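Local coordinates for protein DNA ligase (Aquifex aeolicus, PDB 3QWU) that probably joins nucleic acid ends as an ATP-dependent ligase and binds adenosine and calcium, at residues A[137-142]-A[306-311]; A[333-338]-A[345-350]. All coordinates share one frame; numbering follows the deposited sequence.

Contact 1 (A[137-142]-A[306-311]); sequences ENPYIE and FTCKFR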
loop_
_atom_site.group_PDB
_atom_site.type_symbol
_atom_site.label_atom_id
_atom_site.label_comp_id
_atom_site.label_asym_id
_atom_site.label_seq_id
_atom_site.Cartn_x
_atom_site.Cartn_y
_atom_site.Cartn_z
ATOM N N GLU A 137 -27.302 -2.722 -9.940
ATOM C CA GLU A 137 -27.569 -4.127 -9.747
ATOM C C GLU A 137 -26.760 -5.036 -10.696
ATOM O O GLU A 137 -27.326 -5.786 -11.479
ATOM C CB GLU A 137 -29.067 -4.346 -9.897
ATOM C CG GLU A 137 -29.864 -3.508 -8.941
ATOM C CD GLU A 137 -31.353 -3.581 -9.206
ATOM O OE1 GLU A 137 -31.832 -4.475 -9.944
ATOM O OE2 GLU A 137 -32.058 -2.724 -8.673
ATOM N N ASN A 138 -25.440 -4.962 -10.599
ATOM C CA ASN A 138 -24.546 -5.845 -11.291
ATOM C C ASN A 138 -23.689 -6.613 -10.290
ATOM O O ASN A 138 -23.611 -6.239 -9.155
ATOM C CB ASN A 138 -23.683 -5.086 -12.307
ATOM C CG ASN A 138 -22.452 -4.453 -11.697
ATOM O OD1 ASN A 138 -21.406 -5.086 -11.557
ATOM N ND2 ASN A 138 -22.569 -3.185 -11.343
ATOM N N PRO A 139 -23.065 -7.724 -10.715
ATOM C CA PRO A 139 -22.434 -8.574 -9.719
ATOM C C PRO A 139 -20.970 -8.339 -9.587
ATOM O O PRO A 139 -20.349 -9.002 -8.806
ATOM C CB PRO A 139 -22.674 -9.985 -10.266
ATOM C CG PRO A 139 -22.891 -9.773 -11.792
ATOM C CD PRO A 139 -22.961 -8.307 -12.056
ATOM N N TYR A 140 -20.411 -7.394 -10.317
ATOM C CA TYR A 140 -18.965 -7.182 -10.269
ATOM C C TYR A 140 -18.487 -5.948 -9.460
ATOM O O TYR A 140 -17.396 -5.947 -8.936
ATOM C CB TYR A 140 -18.454 -7.058 -11.691
ATOM C CG TYR A 140 -18.551 -8.333 -12.465
ATOM C CD1 TYR A 140 -17.779 -9.404 -12.133
ATOM C CD2 TYR A 140 -19.454 -8.468 -13.518
ATOM C CE1 TYR A 140 -17.852 -10.570 -12.854
ATOM C CE2 TYR A 140 -19.550 -9.616 -14.231
ATOM C CZ TYR A 140 -18.742 -10.685 -13.899
ATOM O OH TYR A 140 -18.807 -11.854 -14.603
ATOM N N ILE A 141 -19.321 -4.925 -9.373
ATOM C CA ILE A 141 -18.926 -3.589 -8.973
ATOM C C ILE A 141 -20.088 -3.033 -8.143
ATOM O O ILE A 141 -21.238 -3.003 -8.594
ATOM C CB ILE A 141 -18.701 -2.740 -10.269
ATOM C CG1 ILE A 141 -17.477 -3.270 -11.037
ATOM C CG2 ILE A 141 -18.523 -1.258 -9.994
ATOM C CD1 ILE A 141 -16.176 -3.212 -10.245
ATOM N N GLU A 142 -19.800 -2.678 -6.904
ATOM C CA GLU A 142 -20.743 -2.076 -5.982
ATOM C C GLU A 142 -21.220 -0.731 -6.521
ATOM O O GLU A 142 -22.398 -0.407 -6.505
ATOM C CB GLU A 142 -19.972 -1.879 -4.684
ATOM C CG GLU A 142 -20.657 -1.133 -3.578
ATOM C CD GLU A 142 -19.644 -0.713 -2.520
ATOM O OE1 GLU A 142 -18.509 -1.277 -2.556
ATOM O OE2 GLU A 142 -19.981 0.177 -1.693
ATOM N N PHE A 306 -24.276 -7.963 -3.165
ATOM C CA PHE A 306 -24.556 -7.674 -4.589
ATOM C C PHE A 306 -25.916 -8.165 -4.963
ATOM O O PHE A 306 -26.342 -9.182 -4.410
ATOM C CB PHE A 306 -23.538 -8.380 -5.465
ATOM C CG PHE A 306 -22.188 -7.818 -5.317
ATOM C CD1 PHE A 306 -21.413 -8.145 -4.233
ATOM C CD2 PHE A 306 -21.704 -6.922 -6.218
ATOM C CE1 PHE A 306 -20.164 -7.591 -4.075
ATOM C CE2 PHE A 306 -20.446 -6.397 -6.074
ATOM C CZ PHE A 306 -19.690 -6.709 -5.002
ATOM N N THR A 307 -26.609 -7.462 -5.861
ATOM C CA THR A 307 -27.929 -7.919 -6.302
ATOM C C THR A 307 -28.106 -7.784 -7.803
ATOM O O THR A 307 -27.751 -6.790 -8.380
ATOM C CB THR A 307 -29.098 -7.202 -5.550
ATOM O OG1 THR A 307 -30.368 -7.733 -5.997
ATOM C CG2 THR A 307 -29.096 -5.701 -5.791
ATOM N N CYS A 308 -28.627 -8.796 -8.462
ATOM C CA CYS A 308 -28.765 -8.737 -9.924
ATOM C C CYS A 308 -29.828 -9.717 -10.408
ATOM O O CYS A 308 -30.284 -10.561 -9.645
ATOM C CB CYS A 308 -27.413 -8.967 -10.586
ATOM S SG CYS A 308 -26.650 -10.556 -10.137
ATOM N N LYS A 309 -30.254 -9.547 -11.660
ATOM C CA LYS A 309 -31.450 -10.224 -12.261
ATOM C C LYS A 309 -31.106 -11.114 -13.449
ATOM O O LYS A 309 -30.341 -10.699 -14.308
ATOM C CB LYS A 309 -32.337 -9.159 -12.862
ATOM C CG LYS A 309 -33.567 -8.865 -12.178
ATOM C CD LYS A 309 -34.110 -7.526 -12.729
ATOM C CE LYS A 309 -35.029 -7.724 -13.929
ATOM N NZ LYS A 309 -35.591 -6.462 -14.498
ATOM N N PHE A 310 -31.716 -12.277 -13.560
ATOM C CA PHE A 310 -31.482 -13.120 -14.721
ATOM C C PHE A 310 -32.770 -13.559 -15.366
ATOM O O PHE A 310 -33.764 -13.717 -14.688
ATOM C CB PHE A 310 -30.729 -14.397 -14.390
ATOM C CG PHE A 310 -29.427 -14.189 -13.755
ATOM C CD1 PHE A 310 -29.347 -13.703 -12.462
ATOM C CD2 PHE A 310 -28.264 -14.557 -14.412
ATOM C CE1 PHE A 310 -28.114 -13.530 -11.841
ATOM C CE2 PHE A 310 -27.020 -14.422 -13.797
ATOM C CZ PHE A 310 -26.934 -13.890 -12.518
ATOM N N ARG A 311 -32.716 -13.783 -16.674
ATOM C CA ARG A 311 -33.780 -14.450 -17.428
ATOM C C ARG A 311 -33.778 -15.959 -17.144
ATOM O O ARG A 311 -34.850 -16.574 -17.063
ATOM C CB ARG A 311 -33.615 -14.178 -18.920
ATOM C CG ARG A 311 -33.496 -12.672 -19.206
ATOM C CD ARG A 311 -33.643 -12.330 -20.646
ATOM N NE ARG A 311 -35.048 -12.271 -21.029
ATOM C CZ ARG A 311 -35.488 -12.032 -22.265
ATOM N NH1 ARG A 311 -36.801 -12.014 -22.488
ATOM N NH2 ARG A 311 -34.635 -11.818 -23.267
HETATM O O HOH W 1 -29.346 -6.973 -12.621
HETATM O O HOH W 2 -24.947 -5.206 -6.909
#
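The ring of Phe306 meets the backbone of the loop 137-142 chiefly along the CD2–CE2 side. Asn138 O lies in the ring plane at the edge, 3.6 Å from Phe306 CD2, and Ile141 N is also near that plane; Pro139 O, equally near CD2, and Glu142 N approach obliquely. With CG anti to the carbonyl carbon (chi1 -68°), the ring is directed at the loop. The ring of Phe348 meets that of Phe306 at about 15° between planes, and Lys350 adds a cation-pi contact. No direct hydrogen bond joins the segments; two waters do so instead. One donates to Glu137 O at 2.6 Å and accepts from Lys309 N, while the other links Asn138 O to Thr307 N, so the N-H groups of Lys309 and Thr307 reach loop carbonyls through water. Apolar contact is modest: Pro139 CB rests 4.0 Å from Cys308 SG, and Glu137 and Thr307 run side by side, CG to CG2 at 3.9 Å. The loop's turn is shaped internally by Asn138, whose OD1 accepts from Tyr140 N at 2.8 Å in an Asx turn, with a weaker bond from Ile141 N. Beyond the two segments, Glu137 OE1 forms a salt bridge with Arg345 of strand 343-352. Segment 137-142, part of the loop between strands 127-134 and 153-161, thus lies against strand 303-310, with Phe107 of helix 106-115 and Leu319 of helix 313-325 touching Pro139.

Contact 2 (A[333-338]-A[345-350]); sequences KERRLE and RLEFDK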
loop_
_atom_site.group_PDB
_atom_site.type_symbol
_atom_site.label_atom_id
_atom_site.label_comp_id
_atom_site.label_asym_id
_atom_site.label_seq_id
_atom_site.Cartn_x
_atom_site.Cartn_y
_atom_site.Cartn_z
ATOM N N LYS A 333 -21.280 -16.274 -1.191
ATOM C CA LYS A 333 -22.302 -16.847 -0.323
ATOM C C LYS A 333 -23.676 -16.331 -0.745
ATOM O O LYS A 333 -23.974 -15.156 -0.548
ATOM C CB LYS A 333 -22.041 -16.466 1.137
ATOM C CG LYS A 333 -23.115 -16.932 2.150
ATOM C CD LYS A 333 -22.803 -18.330 2.739
ATOM C CE LYS A 333 -23.974 -18.953 3.570
ATOM N NZ LYS A 333 -24.211 -20.409 3.217
ATOM N N GLU A 334 -24.491 -17.218 -1.320
ATOM C CA GLU A 334 -25.808 -16.871 -1.823
ATOM C C GLU A 334 -26.709 -16.468 -0.680
ATOM O O GLU A 334 -26.720 -17.140 0.320
ATOM C CB GLU A 334 -26.420 -18.106 -2.536
ATOM C CG GLU A 334 -27.845 -17.892 -3.089
ATOM C CD GLU A 334 -28.472 -19.156 -3.684
ATOM O OE1 GLU A 334 -27.827 -19.804 -4.538
ATOM O OE2 GLU A 334 -29.629 -19.483 -3.321
ATOM N N ARG A 335 -27.485 -15.403 -0.829
ATOM C CA ARG A 335 -28.570 -15.115 0.132
ATOM C C ARG A 335 -29.922 -15.499 -0.447
ATOM O O ARG A 335 -30.638 -16.283 0.148
ATOM C CB ARG A 335 -28.620 -13.650 0.532
ATOM C CG ARG A 335 -27.299 -13.045 0.933
ATOM C CD ARG A 335 -27.387 -11.508 0.944
ATOM N NE ARG A 335 -28.212 -10.979 2.024
ATOM C CZ ARG A 335 -27.785 -10.714 3.261
ATOM N NH1 ARG A 335 -26.515 -10.922 3.639
ATOM N NH2 ARG A 335 -28.658 -10.240 4.143
ATOM N N ARG A 336 -30.253 -14.962 -1.617
ATOM C CA ARG A 336 -31.581 -15.140 -2.244
ATOM C C ARG A 336 -31.484 -15.504 -3.742
ATOM O O ARG A 336 -30.728 -14.867 -4.491
ATOM C CB ARG A 336 -32.406 -13.843 -2.132
ATOM C CG ARG A 336 -33.340 -13.735 -0.951
ATOM C CD ARG A 336 -34.179 -12.432 -0.987
ATOM N NE ARG A 336 -35.129 -12.423 -2.106
ATOM C CZ ARG A 336 -35.190 -11.502 -3.083
ATOM N NH1 ARG A 336 -34.365 -10.449 -3.117
ATOM N NH2 ARG A 336 -36.120 -11.630 -4.035
ATOM N N LEU A 337 -32.234 -16.528 -4.155
ATOM C CA LEU A 337 -32.470 -16.837 -5.561
ATOM C C LEU A 337 -33.949 -17.165 -5.734
ATOM O O LEU A 337 -34.405 -18.257 -5.428
ATOM C CB LEU A 337 -31.579 -17.982 -6.043
ATOM C CG LEU A 337 -31.537 -18.264 -7.562
ATOM C CD1 LEU A 337 -31.289 -17.010 -8.473
ATOM C CD2 LEU A 337 -30.492 -19.330 -7.850
ATOM N N GLU A 338 -34.682 -16.190 -6.250
ATOM C CA GLU A 338 -36.140 -16.192 -6.252
ATOM C C GLU A 338 -36.714 -15.659 -7.579
ATOM O O GLU A 338 -36.268 -14.620 -8.079
ATOM C CB GLU A 338 -36.611 -15.226 -5.170
ATOM C CG GLU A 338 -37.068 -15.782 -3.856
ATOM C CD GLU A 338 -37.893 -14.719 -3.120
ATOM O OE1 GLU A 338 -37.434 -13.543 -3.027
ATOM O OE2 GLU A 338 -39.014 -15.044 -2.680
ATOM N N ARG A 345 -34.269 -13.230 -9.408
ATOM C CA ARG A 345 -33.462 -12.263 -8.654
ATOM C C ARG A 345 -32.349 -12.956 -7.849
ATOM O O ARG A 345 -32.617 -13.918 -7.117
ATOM C CB ARG A 345 -34.340 -11.441 -7.720
ATOM C CG ARG A 345 -33.593 -10.696 -6.666
ATOM C CD ARG A 345 -32.742 -9.637 -7.255
ATOM N NE ARG A 345 -33.554 -8.605 -7.863
ATOM C CZ ARG A 345 -33.083 -7.514 -8.436
ATOM N NH1 ARG A 345 -31.775 -7.299 -8.526
ATOM N NH2 ARG A 345 -33.930 -6.638 -8.946
ATOM N N LEU A 346 -31.106 -12.510 -8.020
ATOM C CA LEU A 346 -29.992 -13.037 -7.221
ATOM C C LEU A 346 -29.436 -11.972 -6.287
ATOM O O LEU A 346 -29.196 -10.828 -6.696
ATOM C CB LEU A 346 -28.865 -13.549 -8.088
ATOM C CG LEU A 346 -27.657 -14.126 -7.341
ATOM C CD1 LEU A 346 -28.011 -15.411 -6.577
ATOM C CD2 LEU A 346 -26.577 -14.379 -8.353
ATOM N N GLU A 347 -29.240 -12.356 -5.031
ATOM C CA GLU A 347 -28.536 -11.515 -4.067
ATOM C C GLU A 347 -27.451 -12.357 -3.477
ATOM O O GLU A 347 -27.704 -13.488 -3.106
ATOM C CB GLU A 347 -29.447 -11.061 -2.911
ATOM C CG GLU A 347 -30.583 -10.124 -3.269
ATOM C CD GLU A 347 -31.271 -9.546 -2.034
ATOM O OE1 GLU A 347 -30.686 -9.552 -0.926
ATOM O OE2 GLU A 347 -32.415 -9.064 -2.186
ATOM N N PHE A 348 -26.250 -11.818 -3.346
ATOM C CA PHE A 348 -25.181 -12.606 -2.755
ATOM C C PHE A 348 -24.135 -11.745 -2.075
ATOM O O PHE A 348 -24.019 -10.546 -2.343
ATOM C CB PHE A 348 -24.546 -13.550 -3.799
ATOM C CG PHE A 348 -23.725 -12.852 -4.836
ATOM C CD1 PHE A 348 -24.300 -12.406 -6.017
ATOM C CD2 PHE A 348 -22.344 -12.667 -4.652
ATOM C CE1 PHE A 348 -23.522 -11.751 -6.998
ATOM C CE2 PHE A 348 -21.568 -12.023 -5.625
ATOM C CZ PHE A 348 -22.149 -11.547 -6.781
ATOM N N ASP A 349 -23.380 -12.398 -1.192
ATOM C CA ASP A 349 -22.365 -11.753 -0.424
ATOM C C ASP A 349 -20.953 -12.141 -0.891
ATOM O O ASP A 349 -20.695 -13.315 -1.185
ATOM C CB ASP A 349 -22.575 -12.123 1.042
ATOM C CG ASP A 349 -23.843 -11.476 1.647
ATOM O OD1 ASP A 349 -24.409 -10.501 1.059
ATOM O OD2 ASP A 349 -24.254 -11.916 2.755
ATOM N N LYS A 350 -20.064 -11.151 -1.014
ATOM C CA LYS A 350 -18.627 -11.412 -1.016
ATOM C C LYS A 350 -18.169 -11.113 0.430
ATOM O O LYS A 350 -18.252 -9.971 0.895
ATOM C CB LYS A 350 -17.857 -10.553 -2.057
ATOM C CG LYS A 350 -18.141 -10.907 -3.547
ATOM C CD LYS A 350 -17.588 -9.868 -4.590
ATOM C CE LYS A 350 -18.487 -9.871 -5.886
ATOM N NZ LYS A 350 -17.856 -9.350 -7.131
#
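Backbone hydrogen bonds pair Lys333 with Asp349, Arg336 with Glu347 and Glu338 with Arg345 in antiparallel register, the strand segments running at 153°. The register shifts by one after Glu334 in a classic beta bulge, where Arg335 N and Arg336 N both reach Glu347 O, at 3.0 and 3.3 Å, from the same face of its carbonyl plane. Salt bridges form a second group. Arg335 NH1 meets the syn lone pair of Asp349 OD2 at 2.6 Å, in the guanidinium plane; Thr305 binds the other carboxylate oxygen. A bend at chi3 (67°) turns the Arg336 guanidinium toward Glu347, whose OE2 accepts from NH1 at 2.6 Å, well off straight and from above the carboxylate plane, the two planar groups being 84° apart. Arg336 NE, at 2.7 Å, and NH2 grip Glu338 OE1 side-on, so carboxylates from both strands hold the guanidinium edge. A leucine in place of Arg336 would probably leave Glu338 and Glu347 without their shared positive partner. On the opposite face Leu337 CD1 and Leu346 CD1 lie 4.1 Å apart. This hairpin of strands 330-340 and 343-352 packs that leucine face toward helix 313-325, and strand 303-310 pairs with the far edge of 343-352.

Contacts 1 and 2 have centres about 9 Å apart and share one three-stranded antiparallel sheet, in which strand 343-352 lies between 303-310 and 330-340. Contact 1 brings a loop of the RNA ligase family region onto an outer strand of this sheet; contact 2 joins the central strand to the other outer strand. They come in series along the chain. Probable hydrogen bonds connect them directly: Cys308 O to Leu346 N and Phe306 N to Phe348 O, both 2.7 Å. Contact 1 sets the C-terminal family region against a loop whose Ile141 side chain is about 7 Å from the bound calcium, whereas contact 2, away from the annotated sites, joins strands within that region.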